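Local coordinates for protein AbyA5 (Verrucosispora maris, PDB 4YWF) that catalyses acetate elimination in spirotetronate biosynthesis, acting as an esterase-like lyase built on the alpha/beta-hydrolase fold, at residues S58-W63 and N84-P89; V129-A134 and V173-P178; E184-L189 and L267-P272; Q287-V292 and T317-F322; V299-D304 and H331-H336. The protein carries 4 engineered substitutions. One frame throughout, in Å; residues are numbered along the deposited sequence.

Interaction 1. Residues S58-W63 and N84-P89; sequences SWTTQW and NMARFP. Engineered in segment 84-89: Met85 (natural residue Leu).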
# COMPACT_ATOMS: atom_id res chain seq x y z
N SER A 58 15.33 21.07 8.57
CA SER A 58 13.97 20.52 8.25
C SER A 58 13.97 18.99 8.05
O SER A 58 15.03 18.38 7.82
CB SER A 58 13.35 21.26 7.08
OG SER A 58 13.97 20.91 5.86
N TRP A 59 12.80 18.38 8.21
CA TRP A 59 12.58 16.97 7.91
C TRP A 59 13.12 16.59 6.53
O TRP A 59 14.04 15.77 6.45
CB TRP A 59 11.09 16.68 7.98
CG TRP A 59 10.68 15.35 7.44
CD1 TRP A 59 10.35 15.04 6.13
CD2 TRP A 59 10.48 14.17 8.18
NE1 TRP A 59 9.98 13.72 6.03
CE2 TRP A 59 10.04 13.17 7.28
CE3 TRP A 59 10.63 13.84 9.53
CZ2 TRP A 59 9.77 11.86 7.68
CZ3 TRP A 59 10.32 12.53 9.94
CH2 TRP A 59 9.90 11.56 9.01
N THR A 60 12.63 17.28 5.48
CA THR A 60 12.95 16.88 4.08
C THR A 60 14.46 17.05 3.81
O THR A 60 15.12 16.11 3.35
CB THR A 60 12.07 17.61 3.03
OG1 THR A 60 10.65 17.26 3.17
CG2 THR A 60 12.58 17.28 1.59
N THR A 61 15.03 18.20 4.17
CA THR A 61 16.47 18.40 3.96
C THR A 61 17.31 17.35 4.63
O THR A 61 18.29 16.89 4.04
CB THR A 61 16.97 19.77 4.46
OG1 THR A 61 16.28 20.81 3.77
CG2 THR A 61 18.46 19.89 4.21
N GLN A 62 16.98 17.03 5.88
CA GLN A 62 17.77 16.05 6.66
C GLN A 62 17.71 14.62 6.06
O GLN A 62 18.71 13.91 5.96
CB GLN A 62 17.32 16.01 8.14
CG GLN A 62 17.85 17.14 9.05
CD GLN A 62 19.38 17.31 8.98
OE1 GLN A 62 19.89 18.41 9.11
NE2 GLN A 62 20.08 16.24 8.76
N TRP A 63 16.52 14.18 5.72
CA TRP A 63 16.34 12.89 5.08
C TRP A 63 17.02 12.82 3.70
O TRP A 63 17.66 11.81 3.43
CB TRP A 63 14.86 12.53 5.02
CG TRP A 63 14.40 12.19 6.35
CD1 TRP A 63 13.54 12.89 7.16
CD2 TRP A 63 14.87 11.09 7.11
NE1 TRP A 63 13.43 12.26 8.38
CE2 TRP A 63 14.24 11.15 8.35
CE3 TRP A 63 15.77 10.06 6.85
CZ2 TRP A 63 14.47 10.20 9.32
CZ3 TRP A 63 15.99 9.14 7.78
CH2 TRP A 63 15.37 9.21 9.02
N ASN A 84 12.71 8.18 0.33
CA ASN A 84 11.29 7.88 0.59
C ASN A 84 10.79 8.66 1.81
O ASN A 84 9.82 9.43 1.72
CB ASN A 84 11.10 6.35 0.75
CG ASN A 84 9.68 5.94 1.04
OD1 ASN A 84 8.70 6.72 1.01
ND2 ASN A 84 9.54 4.69 1.21
N MSE A 85 11.52 8.54 2.92
CA MSE A 85 11.15 9.25 4.16
C MSE A 85 11.08 10.74 3.92
O MSE A 85 10.19 11.41 4.41
CB MSE A 85 12.15 8.99 5.26
CG MSE A 85 12.03 7.58 5.75
SE MSE A 85 10.17 7.42 6.38
CE MSE A 85 9.39 6.26 4.98
N ALA A 86 12.04 11.29 3.18
CA ALA A 86 12.02 12.71 2.86
C ALA A 86 10.73 13.25 2.24
O ALA A 86 10.29 14.37 2.50
CB ALA A 86 13.19 12.98 1.94
N ARG A 87 10.17 12.46 1.32
CA ARG A 87 8.92 12.78 0.64
C ARG A 87 7.66 12.48 1.49
O ARG A 87 6.61 13.02 1.24
CB ARG A 87 8.92 12.00 -0.71
CG ARG A 87 7.57 11.62 -1.24
CD ARG A 87 7.18 10.15 -1.24
NE ARG A 87 7.16 9.33 -0.05
CZ ARG A 87 6.10 8.86 0.62
NH1 ARG A 87 4.81 9.23 0.37
NH2 ARG A 87 6.35 8.02 1.62
N PHE A 88 7.77 11.62 2.50
CA PHE A 88 6.68 11.30 3.41
C PHE A 88 6.20 12.57 4.09
O PHE A 88 7.04 13.39 4.48
CB PHE A 88 7.18 10.33 4.45
CG PHE A 88 6.20 9.97 5.52
CD1 PHE A 88 6.10 10.76 6.67
CD2 PHE A 88 5.47 8.80 5.44
CE1 PHE A 88 5.24 10.42 7.70
CE2 PHE A 88 4.60 8.46 6.46
CZ PHE A 88 4.48 9.27 7.59
N PRO A 89 4.87 12.73 4.28
CA PRO A 89 3.79 11.77 3.98
C PRO A 89 3.24 11.83 2.53
O PRO A 89 2.59 10.89 2.05
CB PRO A 89 2.76 12.15 5.04
CG PRO A 89 2.89 13.72 5.12
CD PRO A 89 4.38 13.93 5.00
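Met85 O takes two donors: Trp59 NE1 reaches it across the contact at 2.8 Å, and Phe88 N adds a weak bond from the same helical turn. The indole bond is bent, with an N-H...O angle of 133°, and the oxygen sits near the ring edge but tilted from the ring plane. One residue along, Thr60 OG1 donates to Ala86 O at 3.0 Å. The first turn of helix 59-72 thus serves two successive carbonyls at the C-terminal end of helix 76-87. Trp59 can do so because its CG lies opposite the backbone nitrogen (chi1 169°), which carries the indole across the gap.

Apolar packing fills the space beside these bonds. Trp63 CB abuts Ala86 CB at 3.5 Å, and Met85 CB lies over one face of the Trp63 indole, 4.2 Å from the centroid of its five-membered ring, a CH-pi contact. Met85 is an engineered selenomethionine; CB makes the contact, and the chain, bent at chi2 and chi3, leads its end away. Trp59 CZ2 meets Phe88 CD1 obliquely at 4.0 Å, while Trp63 CD1 covers a face of the Trp59 ring. Arg96 of helix 94-111 bonds to Phe88 O and packs on Trp59 and Thr60.

The residue four places after Met85 is Pro89, which follows a cis peptide and has no N-H to offer. Within this buried interface the indole N-H therefore probably makes up for the i+4 donor that Met85 O lacks, while the Thr60 hydroxyl separately serves Ala86 O.

Interaction 2. Residues V129-A134 and V173-P178; sequences VRAWAA and VVTEMP. Engineered in segment 173-178: Met177 (natural residue Leu).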
# COMPACT_ATOMS: atom_id res chain seq x y z
N VAL A 129 -0.04 5.71 -14.33
CA VAL A 129 0.25 4.86 -13.13
C VAL A 129 1.50 4.05 -13.44
O VAL A 129 1.50 3.35 -14.45
CB VAL A 129 -0.92 3.85 -12.88
CG1 VAL A 129 -0.65 2.96 -11.69
CG2 VAL A 129 -2.20 4.61 -12.65
N ARG A 130 2.54 4.13 -12.61
CA ARG A 130 3.72 3.26 -12.73
C ARG A 130 3.72 2.12 -11.72
O ARG A 130 3.15 2.23 -10.62
CB ARG A 130 5.05 4.06 -12.61
CG ARG A 130 5.34 4.89 -13.84
CD ARG A 130 6.34 6.01 -13.61
NE ARG A 130 7.06 6.31 -14.84
CZ ARG A 130 8.38 6.28 -15.00
NH1 ARG A 130 9.19 6.00 -13.99
NH2 ARG A 130 8.91 6.55 -16.19
N ALA A 131 4.41 1.02 -12.07
CA ALA A 131 4.46 -0.18 -11.25
C ALA A 131 5.79 -0.85 -11.48
O ALA A 131 6.46 -0.61 -12.51
CB ALA A 131 3.27 -1.08 -11.61
N TRP A 132 6.21 -1.67 -10.53
CA TRP A 132 7.39 -2.50 -10.68
C TRP A 132 6.93 -3.94 -10.65
O TRP A 132 6.03 -4.25 -9.88
CB TRP A 132 8.38 -2.28 -9.54
CG TRP A 132 9.00 -0.96 -9.55
CD1 TRP A 132 8.75 0.08 -8.68
CD2 TRP A 132 9.98 -0.49 -10.48
NE1 TRP A 132 9.54 1.18 -9.01
CE2 TRP A 132 10.30 0.85 -10.11
CE3 TRP A 132 10.66 -1.08 -11.55
CZ2 TRP A 132 11.22 1.61 -10.82
CZ3 TRP A 132 11.63 -0.32 -12.22
CH2 TRP A 132 11.89 0.99 -11.85
N ALA A 133 7.52 -4.80 -11.47
CA ALA A 133 7.09 -6.18 -11.54
C ALA A 133 8.24 -7.16 -11.69
O ALA A 133 9.33 -6.78 -12.13
CB ALA A 133 6.15 -6.36 -12.71
N ALA A 134 7.98 -8.41 -11.32
CA ALA A 134 8.96 -9.48 -11.53
C ALA A 134 8.21 -10.74 -11.70
O ALA A 134 7.02 -10.80 -11.38
CB ALA A 134 9.92 -9.62 -10.38
N VAL A 173 3.47 -7.76 -8.88
CA VAL A 173 3.37 -6.40 -9.38
C VAL A 173 3.08 -5.46 -8.22
O VAL A 173 2.03 -5.57 -7.53
CB VAL A 173 2.21 -6.25 -10.33
CG1 VAL A 173 2.12 -4.80 -10.78
CG2 VAL A 173 2.37 -7.18 -11.52
N VAL A 174 3.98 -4.52 -8.00
CA VAL A 174 3.90 -3.66 -6.82
C VAL A 174 3.61 -2.25 -7.38
O VAL A 174 4.30 -1.72 -8.28
CB VAL A 174 5.22 -3.64 -6.03
CG1 VAL A 174 5.19 -2.53 -4.99
CG2 VAL A 174 5.47 -5.00 -5.34
N THR A 175 2.55 -1.67 -6.90
CA THR A 175 2.25 -0.29 -7.25
C THR A 175 1.87 0.49 -5.99
O THR A 175 2.21 0.06 -4.85
CB THR A 175 1.19 -0.28 -8.37
OG1 THR A 175 0.98 1.05 -8.87
CG2 THR A 175 -0.08 -0.91 -7.85
N GLU A 176 1.13 1.59 -6.17
CA GLU A 176 0.84 2.53 -5.09
C GLU A 176 -0.52 3.17 -5.37
O GLU A 176 -1.03 3.09 -6.49
CB GLU A 176 1.94 3.62 -4.98
CG GLU A 176 2.22 4.25 -6.36
CD GLU A 176 3.64 4.79 -6.48
OE1 GLU A 176 4.30 4.83 -5.45
OE2 GLU A 176 4.07 5.19 -7.61
N MSE A 177 -1.14 3.75 -4.35
CA MSE A 177 -2.51 4.30 -4.48
C MSE A 177 -2.61 5.53 -5.36
O MSE A 177 -1.58 6.14 -5.65
CB MSE A 177 -3.06 4.63 -3.07
CG MSE A 177 -3.49 3.33 -2.42
SE MSE A 177 -4.33 3.58 -0.64
CE MSE A 177 -5.97 4.52 -1.27
N PRO A 178 -3.85 5.93 -5.79
CA PRO A 178 -4.04 7.18 -6.53
C PRO A 178 -3.54 8.32 -5.72
O PRO A 178 -3.90 8.43 -4.54
CB PRO A 178 -5.58 7.26 -6.69
CG PRO A 178 -6.02 5.85 -6.71
CD PRO A 178 -5.11 5.12 -5.79
O HOH W 1 2.47 4.67 -9.73
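Thr175 holds OG1 opposite its own nitrogen (chi1 -173°), and this turn of the side chain delivers the hydroxyl to Arg130 O, a 3.0 Å bond approached at 31° from the carbonyl plane. Val173 spreads its two methyls along the facing strand: CG1 touches Ala131 CB and CG2 touches Ala133 CB, each at 4.0 Å. Between these contacts the backbones pair in antiparallel fashion. Trp132 and Val174 form a hydrogen-bonded pair, Trp132 N to Val174 O at 3.0 Å and Val174 N to Trp132 O at 2.8 Å, the latter almost straight at 176°; Ala133 and Val173 follow as a non-hydrogen-bonded pair. Where regular pairing gives out, a water donates to Arg130 O and to Glu176 OE2, each at 2.7 Å, so Arg130 O is held by both the threonine hydroxyl and the water. Glu176 OE2 also forms a salt bridge with Lys155, while the Arg130 guanidinium turns away to Glu121. Strand 127-134 lies between strands 118-124 and 171-174, antiparallel to both, and strand 171-174 in turn runs parallel to 143-148. The antiparallel second strand, 127-134, is characteristic of the alpha/beta-hydrolase sheet, ordered 1-2-4-3-5-6-7-8.

Interaction 3. Residues E184-L189 and L267-P272; sequences ELRYDL and LTQTTP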
# COMPACT_ATOMS: atom_id res chain seq x y z
N GLU A 184 -0.66 9.08 -10.72
CA GLU A 184 -1.22 10.39 -10.99
C GLU A 184 -2.73 10.55 -10.76
O GLU A 184 -3.25 11.67 -10.83
CB GLU A 184 -0.84 10.82 -12.46
CG GLU A 184 0.60 11.37 -12.46
CD GLU A 184 1.17 11.70 -13.85
OE1 GLU A 184 0.41 11.70 -14.82
OE2 GLU A 184 2.40 11.90 -13.96
N LEU A 185 -3.42 9.46 -10.52
CA LEU A 185 -4.87 9.48 -10.46
C LEU A 185 -5.42 10.18 -9.21
O LEU A 185 -4.75 10.32 -8.18
CB LEU A 185 -5.41 8.05 -10.48
CG LEU A 185 -5.06 7.14 -11.65
CD1 LEU A 185 -5.23 5.70 -11.21
CD2 LEU A 185 -5.90 7.43 -12.90
N ARG A 186 -6.70 10.55 -9.30
CA ARG A 186 -7.41 11.02 -8.12
C ARG A 186 -7.97 9.76 -7.41
O ARG A 186 -8.38 8.84 -8.06
CB ARG A 186 -8.49 12.01 -8.54
CG ARG A 186 -9.18 12.71 -7.36
CD ARG A 186 -10.38 13.53 -7.81
NE ARG A 186 -11.28 12.73 -8.64
CZ ARG A 186 -12.31 13.20 -9.36
NH1 ARG A 186 -12.60 14.49 -9.37
NH2 ARG A 186 -13.07 12.34 -10.05
N TYR A 187 -7.86 9.73 -6.10
CA TYR A 187 -8.49 8.75 -5.25
C TYR A 187 -9.98 9.17 -5.14
O TYR A 187 -10.29 10.15 -4.59
CB TYR A 187 -7.76 8.73 -3.91
CG TYR A 187 -8.17 7.73 -2.85
CD1 TYR A 187 -8.80 6.50 -3.13
CD2 TYR A 187 -7.90 8.02 -1.54
CE1 TYR A 187 -9.19 5.64 -2.09
CE2 TYR A 187 -8.27 7.18 -0.54
CZ TYR A 187 -8.90 6.03 -0.79
OH TYR A 187 -9.16 5.31 0.35
N ASP A 188 -10.87 8.42 -5.76
CA ASP A 188 -12.23 8.78 -5.81
C ASP A 188 -13.02 7.47 -5.80
O ASP A 188 -12.44 6.39 -5.64
CB ASP A 188 -12.53 9.60 -7.07
CG ASP A 188 -12.24 8.86 -8.41
OD1 ASP A 188 -12.27 7.58 -8.49
OD2 ASP A 188 -11.99 9.57 -9.42
N LEU A 189 -14.34 7.60 -5.99
CA LEU A 189 -15.29 6.48 -5.84
C LEU A 189 -15.10 5.33 -6.86
O LEU A 189 -15.75 4.29 -6.72
CB LEU A 189 -16.73 7.02 -5.91
N LEU A 267 -4.87 13.29 -1.50
CA LEU A 267 -5.16 12.23 -2.48
C LEU A 267 -6.52 12.33 -3.15
O LEU A 267 -6.65 12.07 -4.33
CB LEU A 267 -4.98 10.81 -1.90
CG LEU A 267 -3.74 10.50 -1.10
CD1 LEU A 267 -3.85 9.09 -0.62
CD2 LEU A 267 -2.41 10.72 -1.84
N THR A 268 -7.56 12.64 -2.37
CA THR A 268 -8.90 12.84 -2.93
C THR A 268 -9.07 14.19 -3.63
O THR A 268 -10.10 14.42 -4.29
CB THR A 268 -9.99 12.73 -1.85
OG1 THR A 268 -9.77 13.71 -0.79
CG2 THR A 268 -9.95 11.28 -1.28
N GLN A 269 -8.10 15.09 -3.46
CA GLN A 269 -8.17 16.42 -4.03
C GLN A 269 -9.37 17.17 -3.45
O GLN A 269 -10.16 17.74 -4.16
CB GLN A 269 -8.22 16.35 -5.55
CG GLN A 269 -6.88 15.87 -6.10
CD GLN A 269 -6.93 15.52 -7.55
OE1 GLN A 269 -7.66 16.12 -8.32
NE2 GLN A 269 -6.14 14.50 -7.95
N THR A 270 -9.47 17.17 -2.13
CA THR A 270 -10.50 17.90 -1.42
C THR A 270 -9.78 18.68 -0.40
O THR A 270 -8.62 18.90 -0.60
CB THR A 270 -11.55 16.95 -0.81
OG1 THR A 270 -10.93 16.01 0.06
CG2 THR A 270 -12.26 16.27 -1.91
N THR A 271 -10.43 19.10 0.68
CA THR A 271 -9.76 19.74 1.80
C THR A 271 -10.10 18.97 3.09
O THR A 271 -11.00 18.18 3.07
CB THR A 271 -10.19 21.22 1.94
OG1 THR A 271 -11.53 21.31 2.43
CG2 THR A 271 -10.14 21.91 0.58
N PRO A 272 -9.40 19.27 4.20
CA PRO A 272 -9.61 18.72 5.54
C PRO A 272 -11.05 18.87 6.13
O PRO A 272 -11.54 17.95 6.78
CB PRO A 272 -8.60 19.51 6.40
CG PRO A 272 -7.48 19.78 5.44
CD PRO A 272 -8.22 20.17 4.19
O HOH W 2 -4.66 12.67 -6.48
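The Tyr187 ring meets Leu267 at its edge: Leu267 CB lies near the ring plane, 4.1 Å from Tyr187 CD2. Thr268 CG2 comes obliquely to the same ring atom, Tyr187 CD2, at 3.9 Å, and Trp282 adds an edge-to-face contact. Two further flat groups, the Arg186 guanidinium and the Gln269 amide, have planes 48° apart on side chains that cross at about a right angle, and it is the aliphatic root of the arginine that touches the amide, Arg186 CB to Gln269 NE2 at 3.5 Å. The guanidinium itself is turned to Asp188, whose OD2 lies in its plane at 3.0 Å from Arg186 NH2, a salt bridge within the loop; the bend at chi3 turns the group that way.

Polar closure centres on Leu267 O. Tyr187 N donates to it at 3.2 Å in a fairly straight bond (162°) that arrives 40° above the carbonyl plane. A water donates to Leu267 O at 3.0 Å and to Leu185 O at 2.9 Å, and accepts from Gln269 NE2 at 2.8 Å, tying loop, helix end and amide together. Tyr187 O, by contrast, is buried with no hydrogen-bonding partner in the model; the CA-H of Thr268 makes a C-H...O contact with it, and the Thr268 methyl also lies close.

Helix 258-268 ends here in a Schellman motif, with Gln269 at positive phi. Against this end lies the loop running from strand 171-174 to helix 194-201. Tyr187 reaches past it to Phe218 and Leu222 of helix 218-226, while Thr268 packs on helix 275-278.

Interaction 4. Residues Q287-V292 and T317-F322; sequences QDLAGV and THVRDF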
# COMPACT_ATOMS: atom_id res chain seq x y z
N GLN A 287 -24.17 -6.07 3.03
CA GLN A 287 -24.32 -6.72 1.69
C GLN A 287 -23.08 -6.63 0.83
O GLN A 287 -22.81 -7.55 0.08
CB GLN A 287 -25.46 -6.13 0.87
N ASP A 288 -22.35 -5.53 0.89
CA ASP A 288 -21.09 -5.46 0.17
C ASP A 288 -20.20 -6.63 0.60
O ASP A 288 -19.62 -7.33 -0.26
CB ASP A 288 -20.37 -4.14 0.43
CG ASP A 288 -21.09 -2.93 -0.26
OD1 ASP A 288 -21.79 -3.17 -1.27
OD2 ASP A 288 -20.98 -1.76 0.22
N LEU A 289 -20.14 -6.83 1.92
CA LEU A 289 -19.22 -7.77 2.57
C LEU A 289 -19.65 -9.19 2.36
O LEU A 289 -18.83 -10.01 2.08
CB LEU A 289 -19.02 -7.47 4.06
CG LEU A 289 -18.52 -6.03 4.35
CD1 LEU A 289 -18.42 -5.80 5.84
CD2 LEU A 289 -17.17 -5.77 3.69
N ALA A 290 -20.96 -9.45 2.48
CA ALA A 290 -21.55 -10.72 2.11
C ALA A 290 -21.32 -11.06 0.66
O ALA A 290 -21.29 -12.21 0.34
CB ALA A 290 -23.05 -10.70 2.41
N GLY A 291 -21.16 -10.04 -0.21
CA GLY A 291 -20.83 -10.24 -1.65
C GLY A 291 -19.39 -10.62 -1.96
O GLY A 291 -19.06 -10.95 -3.09
N VAL A 292 -18.50 -10.54 -0.97
CA VAL A 292 -17.08 -10.90 -1.17
C VAL A 292 -16.97 -12.39 -1.01
O VAL A 292 -17.11 -12.86 0.13
CB VAL A 292 -16.20 -10.22 -0.12
CG1 VAL A 292 -14.75 -10.67 -0.19
CG2 VAL A 292 -16.32 -8.70 -0.22
N THR A 317 -17.97 -10.11 11.35
CA THR A 317 -19.37 -10.47 11.36
C THR A 317 -19.91 -10.97 10.02
O THR A 317 -20.83 -11.89 9.99
CB THR A 317 -20.22 -9.31 11.92
OG1 THR A 317 -19.64 -8.86 13.14
CG2 THR A 317 -21.57 -9.76 12.21
N HIS A 318 -19.38 -10.42 8.92
CA HIS A 318 -20.01 -10.51 7.60
C HIS A 318 -19.19 -11.19 6.47
O HIS A 318 -19.75 -11.67 5.49
CB HIS A 318 -20.46 -9.11 7.13
CG HIS A 318 -21.49 -8.49 8.01
ND1 HIS A 318 -22.78 -8.99 8.13
CD2 HIS A 318 -21.44 -7.41 8.83
CE1 HIS A 318 -23.46 -8.28 9.00
NE2 HIS A 318 -22.67 -7.31 9.43
N VAL A 319 -17.87 -11.26 6.58
CA VAL A 319 -17.10 -11.86 5.51
C VAL A 319 -17.06 -13.36 5.77
O VAL A 319 -16.71 -13.76 6.83
CB VAL A 319 -15.69 -11.27 5.47
CG1 VAL A 319 -14.76 -12.09 4.53
CG2 VAL A 319 -15.82 -9.85 4.99
N ARG A 320 -17.43 -14.16 4.77
CA ARG A 320 -17.69 -15.61 4.94
C ARG A 320 -16.43 -16.36 5.23
O ARG A 320 -16.40 -17.17 6.13
CB ARG A 320 -18.30 -16.22 3.65
CG ARG A 320 -19.68 -15.65 3.30
CD ARG A 320 -20.00 -15.64 1.80
NE ARG A 320 -21.21 -14.85 1.59
CZ ARG A 320 -22.43 -15.34 1.35
NH1 ARG A 320 -22.66 -16.65 1.17
NH2 ARG A 320 -23.46 -14.50 1.24
N ASP A 321 -15.39 -16.11 4.45
CA ASP A 321 -14.12 -16.77 4.62
C ASP A 321 -13.13 -15.71 5.10
O ASP A 321 -12.57 -14.98 4.28
CB ASP A 321 -13.73 -17.32 3.26
CG ASP A 321 -12.47 -18.16 3.31
OD1 ASP A 321 -11.88 -18.37 4.39
OD2 ASP A 321 -12.11 -18.65 2.21
N PHE A 322 -12.96 -15.63 6.42
CA PHE A 322 -12.24 -14.53 7.06
C PHE A 322 -11.18 -15.08 8.01
O PHE A 322 -11.47 -15.92 8.88
CB PHE A 322 -13.23 -13.56 7.76
CG PHE A 322 -12.61 -12.30 8.19
CD1 PHE A 322 -12.11 -11.40 7.26
CD2 PHE A 322 -12.46 -12.00 9.55
CE1 PHE A 322 -11.49 -10.23 7.67
CE2 PHE A 322 -11.86 -10.83 9.96
CZ PHE A 322 -11.38 -9.93 9.02
O HOH W 3 -18.51 -12.71 2.53
O HOH W 4 -15.46 -14.54 1.84
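Ala290 O is claimed by the Arg320 side chain: NE donates to it at 2.9 Å, in the carbonyl plane and on a lone pair, and NH2 adds a weak second bond. The grip is not flat, since the oxygen lies 30° out of the guanidinium plane, and the N-H...O angle is only 138°. An extended chain from CG to NE lets the arginine span the gap. Two waters attend to the backbone. One accepts from Arg320 N at 2.9 Å and lies 2.8 Å from Leu289 O and 2.8 Å from Val292 O, with more acceptors around it than it has protons. The other donates to Val292 O at 2.9 Å and accepts from Asp321 N at 3.0 Å. Inside the first segment, Val292 N is satisfied by Leu289 O, and Gly291 N by Gln287 O. Beneath this polar layer Leu289 CB packs on His318 CB at 3.8 Å and on Val319 CG2 at 4.1 Å. Leu289 also rests on Met314 and Leu315, while Val319 reaches Val296. The contact joins the C-terminal ends of helices 286-290 and 310-318, each leading into a parallel strand, 296-301 and 322-327: successive helix-to-strand connections of an alpha/beta-hydrolase fold.

Interaction 5. Residues V299-D304 and H331-H336; sequences VASGRD and HGSPAH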
# COMPACT_ATOMS: atom_id res chain seq x y z
N VAL A 299 -4.85 -8.34 9.18
CA VAL A 299 -4.06 -8.09 10.39
C VAL A 299 -4.58 -6.81 11.04
O VAL A 299 -4.44 -5.72 10.49
CB VAL A 299 -2.56 -7.90 10.13
CG1 VAL A 299 -1.87 -7.63 11.49
CG2 VAL A 299 -1.92 -9.11 9.45
N ALA A 300 -5.12 -6.96 12.25
CA ALA A 300 -5.64 -5.85 12.99
C ALA A 300 -4.61 -5.45 14.11
O ALA A 300 -3.90 -6.28 14.67
CB ALA A 300 -6.97 -6.21 13.61
N SER A 301 -4.55 -4.16 14.36
CA SER A 301 -3.69 -3.53 15.41
C SER A 301 -4.61 -3.13 16.56
O SER A 301 -5.47 -2.29 16.36
CB SER A 301 -2.99 -2.32 14.83
OG SER A 301 -2.04 -2.78 13.85
N GLY A 302 -4.45 -3.76 17.72
CA GLY A 302 -5.39 -3.65 18.84
C GLY A 302 -5.61 -2.24 19.31
O GLY A 302 -6.69 -1.88 19.74
N ARG A 303 -4.59 -1.41 19.19
CA ARG A 303 -4.71 -0.04 19.66
C ARG A 303 -4.57 0.90 18.51
O ARG A 303 -3.93 1.93 18.61
CB ARG A 303 -3.67 0.19 20.77
CG ARG A 303 -3.65 -1.01 21.76
CD ARG A 303 -3.09 -0.70 23.15
NE ARG A 303 -1.93 0.12 22.97
CZ ARG A 303 -0.73 -0.32 22.62
NH1 ARG A 303 -0.49 -1.62 22.45
NH2 ARG A 303 0.24 0.55 22.42
N ASP A 304 -5.22 0.53 17.40
CA ASP A 304 -5.16 1.34 16.19
C ASP A 304 -5.85 2.70 16.40
O ASP A 304 -7.03 2.76 16.80
CB ASP A 304 -5.79 0.58 15.03
CG ASP A 304 -5.33 1.07 13.67
OD1 ASP A 304 -5.42 2.28 13.35
OD2 ASP A 304 -4.91 0.21 12.90
N HIS A 331 -1.22 1.59 15.38
CA HIS A 331 -1.49 1.54 13.98
C HIS A 331 -0.27 1.07 13.22
O HIS A 331 0.82 1.55 13.47
CB HIS A 331 -1.95 2.90 13.49
CG HIS A 331 -2.11 2.97 12.00
ND1 HIS A 331 -3.15 2.36 11.34
CD2 HIS A 331 -1.31 3.50 11.03
CE1 HIS A 331 -3.04 2.56 10.05
NE2 HIS A 331 -1.93 3.25 9.83
N GLY A 332 -0.48 0.11 12.33
CA GLY A 332 0.58 -0.52 11.55
C GLY A 332 1.35 -1.65 12.26
O GLY A 332 2.27 -2.24 11.65
N SER A 333 0.99 -1.93 13.52
CA SER A 333 1.65 -2.94 14.39
C SER A 333 3.17 -2.96 14.18
O SER A 333 3.75 -3.94 13.79
CB SER A 333 1.03 -4.31 14.22
OG SER A 333 -0.37 -4.25 14.46
N PRO A 334 3.82 -1.83 14.48
CA PRO A 334 5.22 -1.68 14.09
C PRO A 334 6.16 -2.45 14.98
O PRO A 334 7.29 -2.66 14.61
CB PRO A 334 5.47 -0.18 14.18
CG PRO A 334 4.17 0.46 14.56
CD PRO A 334 3.27 -0.60 15.08
N ALA A 335 5.68 -2.88 16.14
CA ALA A 335 6.43 -3.80 16.96
C ALA A 335 6.27 -5.28 16.54
O ALA A 335 6.90 -6.13 17.14
CB ALA A 335 6.05 -3.62 18.43
N HIS A 336 5.46 -5.63 15.53
CA HIS A 336 5.32 -7.05 15.14
C HIS A 336 5.52 -7.28 13.68
O HIS A 336 4.80 -8.09 13.11
CB HIS A 336 3.96 -7.56 15.49
CG HIS A 336 3.59 -7.41 16.93
ND1 HIS A 336 3.32 -6.19 17.52
CD2 HIS A 336 3.38 -8.34 17.89
CE1 HIS A 336 2.98 -6.38 18.78
NE2 HIS A 336 2.99 -7.68 19.02
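His331 ND1 shares its N-H between both oxygens of Asp304, 3.0 Å from OD1 and 3.2 Å from OD2. The longer bond is the straighter, with an N-H...O angle of 159° against 136°, and OD2 lies closer to the imidazole plane than OD1 does. Both oxygens are met on their syn sides, though the donor stands well out of the carboxylate plane, as ring and carboxylate are turned 71° from each other. The two side chains run side by side: CG is opposite the backbone nitrogen in each. Beside them Ser301 OG and Ser333 OG are modelled only 2.3 Å apart, too short for the detail of that bond to be trusted.

Asp304 follows strand 296-301 and His331 follows strand 322-327, the seventh and eighth strands of the sheet. Alpha/beta hydrolases commonly carry the acid and the histidine of their catalytic triad at these two places, and the hydrogen-bonded pair is consistent with that pattern.

Further out, backbone groups orient the acid. Asp304 OD1 also accepts from Ile306 N and Ile307 N, and a type I turn from Ser301 to Asp304, closed by a weak bond from Asp304 N to Ser301 O, turns the chain beyond the strand. On the histidine side, Gly332 and Ser333 both have positive phi, bending the loop so that Ser333 faces Ser301. His336 N then bonds to Ser333 O at 3.0 Å, and His336 takes the N-cap position of helix 337-351, with its ring stacked on His327.

Interactions 1, 2 and 3 follow in series along the chain, whereas 4 and 5 alternate, because strand 296-301 follows helix 286-290 and leads on to helix 310-318. Interactions 2 and 5 reach the same eight-stranded sheet, on opposite sides of the chain's centre. Interactions 2 and 3 touch: Met177 CE packs 3.3 Å from Tyr187 CZ. Interaction 1, among the N-terminal helices, touches none of the others but comes within about 6 Å (nearest atoms) of interaction 3; its centre is about 40 Å from that of interaction 4. Interaction 5, beyond the last two strands, lies where this fold usually carries its acid and histidine; the others join helices, loops and the antiparallel edge around that sheet.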